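Local coordinates for protein glutathione S-transferase (Natrialba magadii ATCC 43099, PDB 6GZF) that probably catalyses glutathione-dependent reactions as a Xi-class transferase, likely including the reduction of glutathionyl-hydroquinones, at residues A239-D251 with Y264-L278. Numbering follows the deposited sequence.
Sequences ADIAMFTTLVRFD and YIREFDNLWPYLRDL
Leu247 and Leu275 meet inside the all-helical C-terminal domain of the glutathione transferase fold, where helices 239-247 and 271-278 cross nearly at right angles (-106°) with their axes 10.5 Å apart. The two methyls of Leu275 divide the work: CD1 packs against the Phe244 ring, 3.6 Å from Phe244 CD1, and against Leu247 CB and Val248, while CD2 lies near Leu247 O. Leu278 packs beside it, CB near Phe244 CD1 and CD1 near Phe244 CB.

Further along, Asp251 ties the next helix to the turn at 264-266. Its CB lies 3.9 Å from Tyr264 CD1; CG meets that same Tyr264 CD1 at 3.5 Å and is turned beside its own backbone N (chi1 -70°), which carries the carboxylate to the turn's amides. OD1 accepts from Ile265 N at 2.9 Å, nearly straight at 166°, and OD2 accepts from Arg266 N at 3.2 Å; both use syn lone pairs, so one short acid satisfies two successive N-H groups and is held against rotation. With an alanine here, both amides would probably lose their acceptor and the turn would be freer to shift. That turn reaches the dimer interface, where Tyr264 OH bonds His255 of the second subunit.

Beta-branched Ile265 lays its CG1-CD1 arm on Phe250, CD1 making a CH-pi contact over one face, 4.2 Å from the ring centroid, while CG2 points to Leu247 CG. At the far end, Asp240 OD1 binds Thr237 N, consistent with a capping box. Asp240 OD2, also bonded by Leu231 N, accepts on its anti side from Tyr274 OH, 2.6 Å away.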
ATOM      1  N   ALA A 239     -22.376  -3.416 -17.354  1.00 29.87           N
ATOM      2  CA  ALA A 239     -20.984  -3.847 -17.405  1.00 28.70           C
ATOM      3  C   ALA A 239     -20.056  -2.749 -16.901  1.00 26.78           C
ATOM      4  O   ALA A 239     -19.044  -3.024 -16.257  1.00 30.80           O
ATOM      5  CB  ALA A 239     -20.608  -4.250 -18.821  1.00 26.05           C
ATOM      6  N   ASP A 240     -20.412  -1.503 -17.195  1.00 26.40           N
ATOM      7  CA  ASP A 240     -19.620  -0.359 -16.762  1.00 26.03           C
ATOM      8  C   ASP A 240     -19.783  -0.104 -15.268  1.00 19.76           C
ATOM      9  O   ASP A 240     -18.845   0.329 -14.601  1.00 25.59           O
ATOM     10  CB  ASP A 240     -20.007   0.891 -17.554  1.00 24.11           C
ATOM     11  CG  ASP A 240     -19.920   0.680 -19.053  1.00 29.86           C
ATOM     12  OD1 ASP A 240     -20.925   0.241 -19.651  1.00 27.26           O
ATOM     13  OD2 ASP A 240     -18.846   0.946 -19.631  1.00 31.48           O
ATOM     14  N   ILE A 241     -20.978  -0.373 -14.750  1.00 22.07           N
ATOM     15  CA  ILE A 241     -21.264  -0.168 -13.334  1.00 20.26           C
ATOM     16  C   ILE A 241     -20.468  -1.144 -12.468  1.00 19.15           C
ATOM     17  O   ILE A 241     -19.963  -0.776 -11.407  1.00 19.55           O
ATOM     18  CB  ILE A 241     -22.770  -0.323 -13.037  1.00 16.45           C
ATOM     19  CG1 ILE A 241     -23.580   0.663 -13.883  1.00 20.10           C
ATOM     20  CG2 ILE A 241     -23.054  -0.107 -11.556  1.00 16.62           C
ATOM     21  CD1 ILE A 241     -25.054   0.693 -13.548  1.00 23.69           C
ATOM     22  N   ALA A 242     -20.355  -2.385 -12.931  1.00 20.34           N
ATOM     23  CA  ALA A 242     -19.577  -3.398 -12.230  1.00 22.88           C
ATOM     24  C   ALA A 242     -18.105  -3.001 -12.167  1.00 17.87           C
ATOM     25  O   ALA A 242     -17.467  -3.105 -11.120  1.00 18.33           O
ATOM     26  CB  ALA A 242     -19.736  -4.750 -12.905  1.00 18.82           C
ATOM     27  N   MET A 243     -17.578  -2.539 -13.296  1.00 15.99           N
ATOM     28  CA  MET A 243     -16.186  -2.112 -13.388  1.00 17.29           C
ATOM     29  C   MET A 243     -15.924  -0.855 -12.561  1.00 17.72           C
ATOM     30  O   MET A 243     -14.892  -0.741 -11.898  1.00 14.72           O
ATOM     31  CB  MET A 243     -15.807  -1.862 -14.850  1.00 13.94           C
ATOM     32  CG  MET A 243     -14.354  -1.470 -15.067  1.00 18.34           C
ATOM     33  SD  MET A 243     -13.210  -2.832 -14.782  1.00 20.67           S
ATOM     34  CE  MET A 243     -12.695  -3.192 -16.460  1.00 15.66           C
ATOM     35  N   PHE A 244     -16.870   0.078 -12.605  1.00 20.18           N
ATOM     36  CA  PHE A 244     -16.718   1.383 -11.968  1.00 15.15           C
ATOM     37  C   PHE A 244     -16.541   1.308 -10.453  1.00 16.94           C
ATOM     38  O   PHE A 244     -15.696   2.001  -9.889  1.00 19.83           O
ATOM     39  CB  PHE A 244     -17.922   2.269 -12.301  1.00 20.41           C
ATOM     40  CG  PHE A 244     -18.011   3.516 -11.468  1.00 19.86           C
ATOM     41  CD1 PHE A 244     -17.218   4.615 -11.753  1.00 19.65           C
ATOM     42  CD2 PHE A 244     -18.901   3.595 -10.409  1.00 14.49           C
ATOM     43  CE1 PHE A 244     -17.302   5.762 -10.988  1.00 20.72           C
ATOM     44  CE2 PHE A 244     -18.989   4.739  -9.642  1.00 24.15           C
ATOM     45  CZ  PHE A 244     -18.190   5.824  -9.931  1.00 23.20           C
ATOM     46  N   THR A 245     -17.339   0.471  -9.798  1.00 13.66           N
ATOM     47  CA  THR A 245     -17.323   0.392  -8.340  1.00 14.81           C
ATOM     48  C   THR A 245     -16.018  -0.199  -7.810  1.00 16.22           C
ATOM     49  O   THR A 245     -15.679  -0.019  -6.640  1.00 17.78           O
ATOM     50  CB  THR A 245     -18.503  -0.439  -7.813  1.00 18.53           C
ATOM     51  OG1 THR A 245     -18.515  -1.721  -8.453  1.00 21.93           O
ATOM     52  CG2 THR A 245     -19.817   0.271  -8.098  1.00 21.73           C
ATOM     53  N   THR A 246     -15.292  -0.905  -8.671  1.00 19.98           N
ATOM     54  CA  THR A 246     -13.977  -1.418  -8.313  1.00 16.91           C
ATOM     55  C   THR A 246     -12.915  -0.354  -8.559  1.00 19.41           C
ATOM     56  O   THR A 246     -12.115  -0.043  -7.677  1.00 18.00           O
ATOM     57  CB  THR A 246     -13.619  -2.688  -9.108  1.00 16.84           C
ATOM     58  OG1 THR A 246     -14.560  -3.727  -8.808  1.00 14.48           O
ATOM     59  CG2 THR A 246     -12.218  -3.162  -8.754  1.00 14.84           C
ATOM     60  N   LEU A 247     -12.922   0.202  -9.768  1.00 18.37           N
ATOM     61  CA  LEU A 247     -11.959   1.220 -10.174  1.00 18.61           C
ATOM     62  C   LEU A 247     -11.973   2.443  -9.262  1.00 22.73           C
ATOM     63  O   LEU A 247     -10.922   2.999  -8.943  1.00 28.29           O
ATOM     64  CB  LEU A 247     -12.228   1.658 -11.615  1.00 14.95           C
ATOM     65  CG  LEU A 247     -11.363   1.044 -12.716  1.00 19.77           C
ATOM     66  CD1 LEU A 247     -11.445  -0.473 -12.694  1.00 18.96           C
ATOM     67  CD2 LEU A 247     -11.773   1.587 -14.076  1.00 24.33           C
ATOM     68  N   VAL A 248     -13.166   2.852  -8.842  1.00 19.58           N
ATOM     69  CA  VAL A 248     -13.330   4.055  -8.033  1.00 20.17           C
ATOM     70  C   VAL A 248     -12.682   3.896  -6.654  1.00 19.67           C
ATOM     71  O   VAL A 248     -12.388   4.882  -5.979  1.00 23.96           O
ATOM     72  CB  VAL A 248     -14.829   4.420  -7.869  1.00 17.37           C
ATOM     73  CG1 VAL A 248     -15.507   3.484  -6.878  1.00 15.55           C
ATOM     74  CG2 VAL A 248     -14.989   5.870  -7.436  1.00 17.92           C
ATOM     75  N   ARG A 249     -12.442   2.652  -6.253  1.00 17.68           N
ATOM     76  CA  ARG A 249     -11.867   2.367  -4.942  1.00 21.37           C
ATOM     77  C   ARG A 249     -10.420   1.890  -5.030  1.00 17.81           C
ATOM     78  O   ARG A 249      -9.795   1.597  -4.011  1.00 25.06           O
ATOM     79  CB  ARG A 249     -12.704   1.312  -4.217  1.00 17.23           C
ATOM     80  CG  ARG A 249     -14.085   1.781  -3.811  1.00 19.93           C
ATOM     81  CD  ARG A 249     -14.906   0.640  -3.235  1.00 18.37           C
ATOM     82  NE  ARG A 249     -16.099   1.123  -2.548  1.00 18.03           N
ATOM     83  CZ  ARG A 249     -17.235   1.444  -3.159  1.00 23.64           C
ATOM     84  NH1 ARG A 249     -17.335   1.338  -4.477  1.00 23.16           N
ATOM     85  NH2 ARG A 249     -18.269   1.876  -2.452  1.00 26.69           N
ATOM     86  N   PHE A 250      -9.891   1.823  -6.246  1.00 17.18           N
ATOM     87  CA  PHE A 250      -8.596   1.192  -6.476  1.00 26.26           C
ATOM     88  C   PHE A 250      -7.420   2.007  -5.938  1.00 23.53           C
ATOM     89  O   PHE A 250      -6.596   1.489  -5.186  1.00 23.50           O
ATOM     90  CB  PHE A 250      -8.398   0.931  -7.971  1.00 26.61           C
ATOM     91  CG  PHE A 250      -7.367  -0.123  -8.276  1.00 22.06           C
ATOM     92  CD1 PHE A 250      -6.015   0.171  -8.232  1.00 23.20           C
ATOM     93  CD2 PHE A 250      -7.755  -1.409  -8.612  1.00 22.03           C
ATOM     94  CE1 PHE A 250      -5.071  -0.798  -8.512  1.00 25.85           C
ATOM     95  CE2 PHE A 250      -6.816  -2.381  -8.894  1.00 23.67           C
ATOM     96  CZ  PHE A 250      -5.472  -2.076  -8.843  1.00 25.70           C
ATOM     97  N   ASP A 251      -7.344   3.276  -6.324  1.00 22.95           N
ATOM     98  CA  ASP A 251      -6.174   4.095  -6.015  1.00 25.09           C
ATOM     99  C   ASP A 251      -6.166   4.641  -4.589  1.00 23.55           C
ATOM    100  O   ASP A 251      -5.123   5.059  -4.090  1.00 23.17           O
ATOM    101  CB  ASP A 251      -6.069   5.252  -7.010  1.00 28.64           C
ATOM    102  CG  ASP A 251      -5.683   4.786  -8.401  1.00 25.84           C
ATOM    103  OD1 ASP A 251      -5.718   3.561  -8.644  1.00 26.23           O
ATOM    104  OD2 ASP A 251      -5.342   5.640  -9.246  1.00 24.90           O
ATOM    105  N   TYR A 264      -1.061   2.582 -10.646  1.00 30.11           N
ATOM    106  CA  TYR A 264      -2.255   3.381 -10.403  1.00 26.62           C
ATOM    107  C   TYR A 264      -3.243   3.192 -11.548  1.00 21.78           C
ATOM    108  O   TYR A 264      -2.841   2.973 -12.690  1.00 27.47           O
ATOM    109  CB  TYR A 264      -1.903   4.865 -10.267  1.00 26.73           C
ATOM    110  CG  TYR A 264      -1.543   5.323  -8.871  1.00 26.59           C
ATOM    111  CD1 TYR A 264      -2.255   4.880  -7.764  1.00 26.27           C
ATOM    112  CD2 TYR A 264      -0.500   6.217  -8.665  1.00 22.95           C
ATOM    113  CE1 TYR A 264      -1.930   5.307  -6.489  1.00 23.82           C
ATOM    114  CE2 TYR A 264      -0.168   6.649  -7.394  1.00 25.63           C
ATOM    115  CZ  TYR A 264      -0.886   6.192  -6.310  1.00 25.69           C
ATOM    116  OH  TYR A 264      -0.555   6.622  -5.045  1.00 28.83           O
ATOM    117  N   ILE A 265      -4.533   3.274 -11.243  1.00 19.55           N
ATOM    118  CA  ILE A 265      -5.545   3.300 -12.290  1.00 23.19           C
ATOM    119  C   ILE A 265      -5.386   4.589 -13.089  1.00 27.14           C
ATOM    120  O   ILE A 265      -5.574   4.612 -14.307  1.00 27.18           O
ATOM    121  CB  ILE A 265      -6.971   3.195 -11.713  1.00 22.15           C
ATOM    122  CG1 ILE A 265      -7.224   1.782 -11.189  1.00 24.80           C
ATOM    123  CG2 ILE A 265      -8.012   3.542 -12.765  1.00 26.46           C
ATOM    124  CD1 ILE A 265      -7.165   0.713 -12.259  1.00 19.31           C
ATOM    125  N   ARG A 266      -4.995   5.655 -12.396  1.00 24.62           N
ATOM    126  CA  ARG A 266      -4.820   6.959 -13.025  1.00 25.31           C
ATOM    127  C   ARG A 266      -3.611   6.993 -13.960  1.00 20.35           C
ATOM    128  O   ARG A 266      -3.438   7.943 -14.722  1.00 16.58           O
ATOM    129  CB  ARG A 266      -4.685   8.054 -11.963  1.00 24.60           C
ATOM    130  CG  ARG A 266      -3.316   8.132 -11.305  1.00 23.09           C
ATOM    131  CD  ARG A 266      -3.222   9.339 -10.385  1.00 21.30           C
ATOM    132  NE  ARG A 266      -1.943   9.403  -9.683  1.00 23.55           N
ATOM    133  CZ  ARG A 266      -1.644  10.314  -8.763  1.00 21.97           C
ATOM    134  NH1 ARG A 266      -2.531  11.241  -8.432  1.00 24.91           N
ATOM    135  NH2 ARG A 266      -0.456  10.298  -8.173  1.00 24.24           N
ATOM    136  N   GLU A 267      -2.780   5.957 -13.901  1.00 22.15           N
ATOM    137  CA  GLU A 267      -1.615   5.868 -14.774  1.00 21.41           C
ATOM    138  C   GLU A 267      -1.953   5.195 -16.102  1.00 24.65           C
ATOM    139  O   GLU A 267      -1.192   5.291 -17.064  1.00 29.66           O
ATOM    140  CB  GLU A 267      -0.478   5.118 -14.080  1.00 19.35           C
ATOM    141  CG  GLU A 267       0.261   5.939 -13.038  1.00 25.61           C
ATOM    142  CD  GLU A 267       1.519   5.253 -12.539  1.00 27.75           C
ATOM    143  OE1 GLU A 267       1.403   4.191 -11.892  1.00 26.11           O
ATOM    144  OE2 GLU A 267       2.623   5.778 -12.794  1.00 24.93           O
ATOM    145  N   PHE A 268      -3.096   4.516 -16.152  1.00 23.18           N
ATOM    146  CA  PHE A 268      -3.562   3.905 -17.394  1.00 23.28           C
ATOM    147  C   PHE A 268      -4.016   4.971 -18.386  1.00 28.49           C
ATOM    148  O   PHE A 268      -4.674   5.942 -18.012  1.00 32.59           O
ATOM    149  CB  PHE A 268      -4.699   2.917 -17.122  1.00 22.13           C
ATOM    150  CG  PHE A 268      -4.240   1.592 -16.582  1.00 24.63           C
ATOM    151  CD1 PHE A 268      -3.845   0.581 -17.443  1.00 34.09           C
ATOM    152  CD2 PHE A 268      -4.207   1.354 -15.217  1.00 24.38           C
ATOM    153  CE1 PHE A 268      -3.423  -0.640 -16.955  1.00 31.87           C
ATOM    154  CE2 PHE A 268      -3.785   0.133 -14.723  1.00 23.05           C
ATOM    155  CZ  PHE A 268      -3.393  -0.865 -15.593  1.00 27.98           C
ATOM    156  N   ASP A 269      -3.660   4.779 -19.653  1.00 30.34           N
ATOM    157  CA  ASP A 269      -3.969   5.748 -20.700  1.00 33.56           C
ATOM    158  C   ASP A 269      -5.467   5.935 -20.915  1.00 30.83           C
ATOM    159  O   ASP A 269      -5.924   7.043 -21.199  1.00 29.66           O
ATOM    160  CB  ASP A 269      -3.318   5.330 -22.022  1.00 30.74           C
ATOM    161  CG  ASP A 269      -1.803   5.342 -21.959  1.00 38.28           C
ATOM    162  OD1 ASP A 269      -1.242   6.174 -21.215  1.00 46.30           O
ATOM    163  OD2 ASP A 269      -1.173   4.520 -22.658  1.00 42.49           O
ATOM    164  N   ASN A 270      -6.229   4.856 -20.777  1.00 35.80           N
ATOM    165  CA  ASN A 270      -7.634   4.878 -21.162  1.00 39.80           C
ATOM    166  C   ASN A 270      -8.611   4.606 -20.018  1.00 30.36           C
ATOM    167  O   ASN A 270      -9.748   5.073 -20.056  1.00 26.00           O
ATOM    168  CB  ASN A 270      -7.873   3.871 -22.288  1.00 37.53           C
ATOM    169  CG  ASN A 270      -6.968   4.110 -23.483  1.00 32.86           C
ATOM    170  OD1 ASN A 270      -6.358   3.180 -24.011  1.00 34.26           O
ATOM    171  ND2 ASN A 270      -6.873   5.362 -23.912  1.00 26.40           N
ATOM    172  N   LEU A 271      -8.177   3.859 -19.009  1.00 28.83           N
ATOM    173  CA  LEU A 271      -9.049   3.523 -17.886  1.00 22.93           C
ATOM    174  C   LEU A 271      -9.331   4.729 -16.994  1.00 29.34           C
ATOM    175  O   LEU A 271     -10.429   4.870 -16.455  1.00 28.83           O
ATOM    176  CB  LEU A 271      -8.442   2.393 -17.052  1.00 22.21           C
ATOM    177  CG  LEU A 271      -8.396   1.006 -17.693  1.00 26.88           C
ATOM    178  CD1 LEU A 271      -7.678   0.020 -16.784  1.00 21.43           C
ATOM    179  CD2 LEU A 271      -9.801   0.518 -18.011  1.00 25.32           C
ATOM    180  N   TRP A 272      -8.335   5.594 -16.839  1.00 29.38           N
ATOM    181  CA  TRP A 272      -8.476   6.782 -16.000  1.00 24.27           C
ATOM    182  C   TRP A 272      -9.420   7.838 -16.593  1.00 29.69           C
ATOM    183  O   TRP A 272     -10.246   8.388 -15.866  1.00 34.48           O
ATOM    184  CB  TRP A 272      -7.098   7.393 -15.717  1.00 24.43           C
ATOM    185  CG  TRP A 272      -7.123   8.702 -14.963  1.00 31.37           C
ATOM    186  CD1 TRP A 272      -6.427   9.834 -15.277  1.00 28.23           C
ATOM    187  CD2 TRP A 272      -7.868   9.009 -13.773  1.00 34.49           C
ATOM    188  NE1 TRP A 272      -6.691  10.824 -14.364  1.00 27.49           N
ATOM    189  CE2 TRP A 272      -7.572  10.345 -13.431  1.00 28.80           C
ATOM    190  CE3 TRP A 272      -8.755   8.288 -12.966  1.00 36.68           C
ATOM    191  CZ2 TRP A 272      -8.133  10.974 -12.321  1.00 23.45           C
ATOM    192  CZ3 TRP A 272      -9.310   8.916 -11.864  1.00 33.73           C
ATOM    193  CH2 TRP A 272      -8.996  10.245 -11.552  1.00 27.90           C
ATOM    194  N   PRO A 273      -9.307   8.137 -17.905  1.00 34.96           N
ATOM    195  CA  PRO A 273     -10.333   9.034 -18.454  1.00 34.70           C
ATOM    196  C   PRO A 273     -11.706   8.366 -18.475  1.00 34.32           C
ATOM    197  O   PRO A 273     -12.729   9.041 -18.380  1.00 37.31           O
ATOM    198  CB  PRO A 273      -9.838   9.313 -19.878  1.00 33.23           C
ATOM    199  CG  PRO A 273      -8.383   8.986 -19.856  1.00 32.28           C
ATOM    200  CD  PRO A 273      -8.248   7.857 -18.891  1.00 32.11           C
ATOM    201  N   TYR A 274     -11.708   7.043 -18.606  1.00 32.45           N
ATOM    202  CA  TYR A 274     -12.931   6.252 -18.558  1.00 29.87           C
ATOM    203  C   TYR A 274     -13.606   6.386 -17.197  1.00 28.62           C
ATOM    204  O   TYR A 274     -14.820   6.564 -17.111  1.00 25.29           O
ATOM    205  CB  TYR A 274     -12.612   4.785 -18.865  1.00 25.29           C
ATOM    206  CG  TYR A 274     -13.738   3.807 -18.623  1.00 20.79           C
ATOM    207  CD1 TYR A 274     -14.767   3.657 -19.544  1.00 26.13           C
ATOM    208  CD2 TYR A 274     -13.754   3.005 -17.488  1.00 19.20           C
ATOM    209  CE1 TYR A 274     -15.789   2.752 -19.331  1.00 24.84           C
ATOM    210  CE2 TYR A 274     -14.770   2.098 -17.268  1.00 22.69           C
ATOM    211  CZ  TYR A 274     -15.785   1.976 -18.191  1.00 22.78           C
ATOM    212  OH  TYR A 274     -16.800   1.073 -17.972  1.00 26.27           O
ATOM    213  N   LEU A 275     -12.805   6.308 -16.140  1.00 26.92           N
ATOM    214  CA  LEU A 275     -13.304   6.449 -14.776  1.00 25.20           C
ATOM    215  C   LEU A 275     -13.821   7.862 -14.525  1.00 29.64           C
ATOM    216  O   LEU A 275     -14.827   8.053 -13.840  1.00 25.08           O
ATOM    217  CB  LEU A 275     -12.208   6.097 -13.769  1.00 26.30           C
ATOM    218  CG  LEU A 275     -12.534   6.274 -12.285  1.00 22.96           C
ATOM    219  CD1 LEU A 275     -13.727   5.423 -11.890  1.00 19.54           C
ATOM    220  CD2 LEU A 275     -11.323   5.931 -11.432  1.00 23.97           C
ATOM    221  N   ARG A 276     -13.128   8.851 -15.081  1.00 29.17           N
ATOM    222  CA  ARG A 276     -13.569  10.236 -14.984  1.00 27.21           C
ATOM    223  C   ARG A 276     -14.848  10.448 -15.785  1.00 28.69           C
ATOM    224  O   ARG A 276     -15.708  11.239 -15.400  1.00 29.80           O
ATOM    225  CB  ARG A 276     -12.474  11.192 -15.466  1.00 29.36           C
ATOM    226  CG  ARG A 276     -11.425  11.512 -14.411  1.00 32.79           C
ATOM    227  CD  ARG A 276     -10.369  12.474 -14.937  1.00 27.06           C
ATOM    228  NE  ARG A 276      -9.421  11.820 -15.836  1.00 33.30           N
ATOM    229  CZ  ARG A 276      -9.112  12.264 -17.050  1.00 35.82           C
ATOM    230  NH1 ARG A 276      -9.677  13.368 -17.521  1.00 33.11           N
ATOM    231  NH2 ARG A 276      -8.236  11.604 -17.794  1.00 29.66           N
ATOM    232  N   ASP A 277     -14.973   9.731 -16.896  1.00 30.01           N
ATOM    233  CA  ASP A 277     -16.157   9.830 -17.741  1.00 28.10           C
ATOM    234  C   ASP A 277     -17.382   9.252 -17.034  1.00 29.15           C
ATOM    235  O   ASP A 277     -18.500   9.730 -17.224  1.00 28.53           O
ATOM    236  CB  ASP A 277     -15.925   9.115 -19.073  1.00 32.69           C
ATOM    237  CG  ASP A 277     -16.994   9.432 -20.100  1.00 36.66           C
ATOM    238  OD1 ASP A 277     -17.752  10.404 -19.895  1.00 37.04           O
ATOM    239  OD2 ASP A 277     -17.074   8.710 -21.117  1.00 35.10           O
ATOM    240  N   LEU A 278     -17.163   8.229 -16.214  1.00 30.70           N
ATOM    241  CA  LEU A 278     -18.251   7.599 -15.471  1.00 26.99           C
ATOM    242  C   LEU A 278     -18.632   8.413 -14.240  1.00 29.71           C
ATOM    243  O   LEU A 278     -19.813   8.604 -13.953  1.00 36.07           O
ATOM    244  CB  LEU A 278     -17.869   6.180 -15.052  1.00 26.21           C
ATOM    245  CG  LEU A 278     -17.566   5.183 -16.169  1.00 24.41           C
ATOM    246  CD1 LEU A 278     -17.313   3.802 -15.589  1.00 22.07           C
ATOM    247  CD2 LEU A 278     -18.700   5.147 -17.173  1.00 19.38           C
TER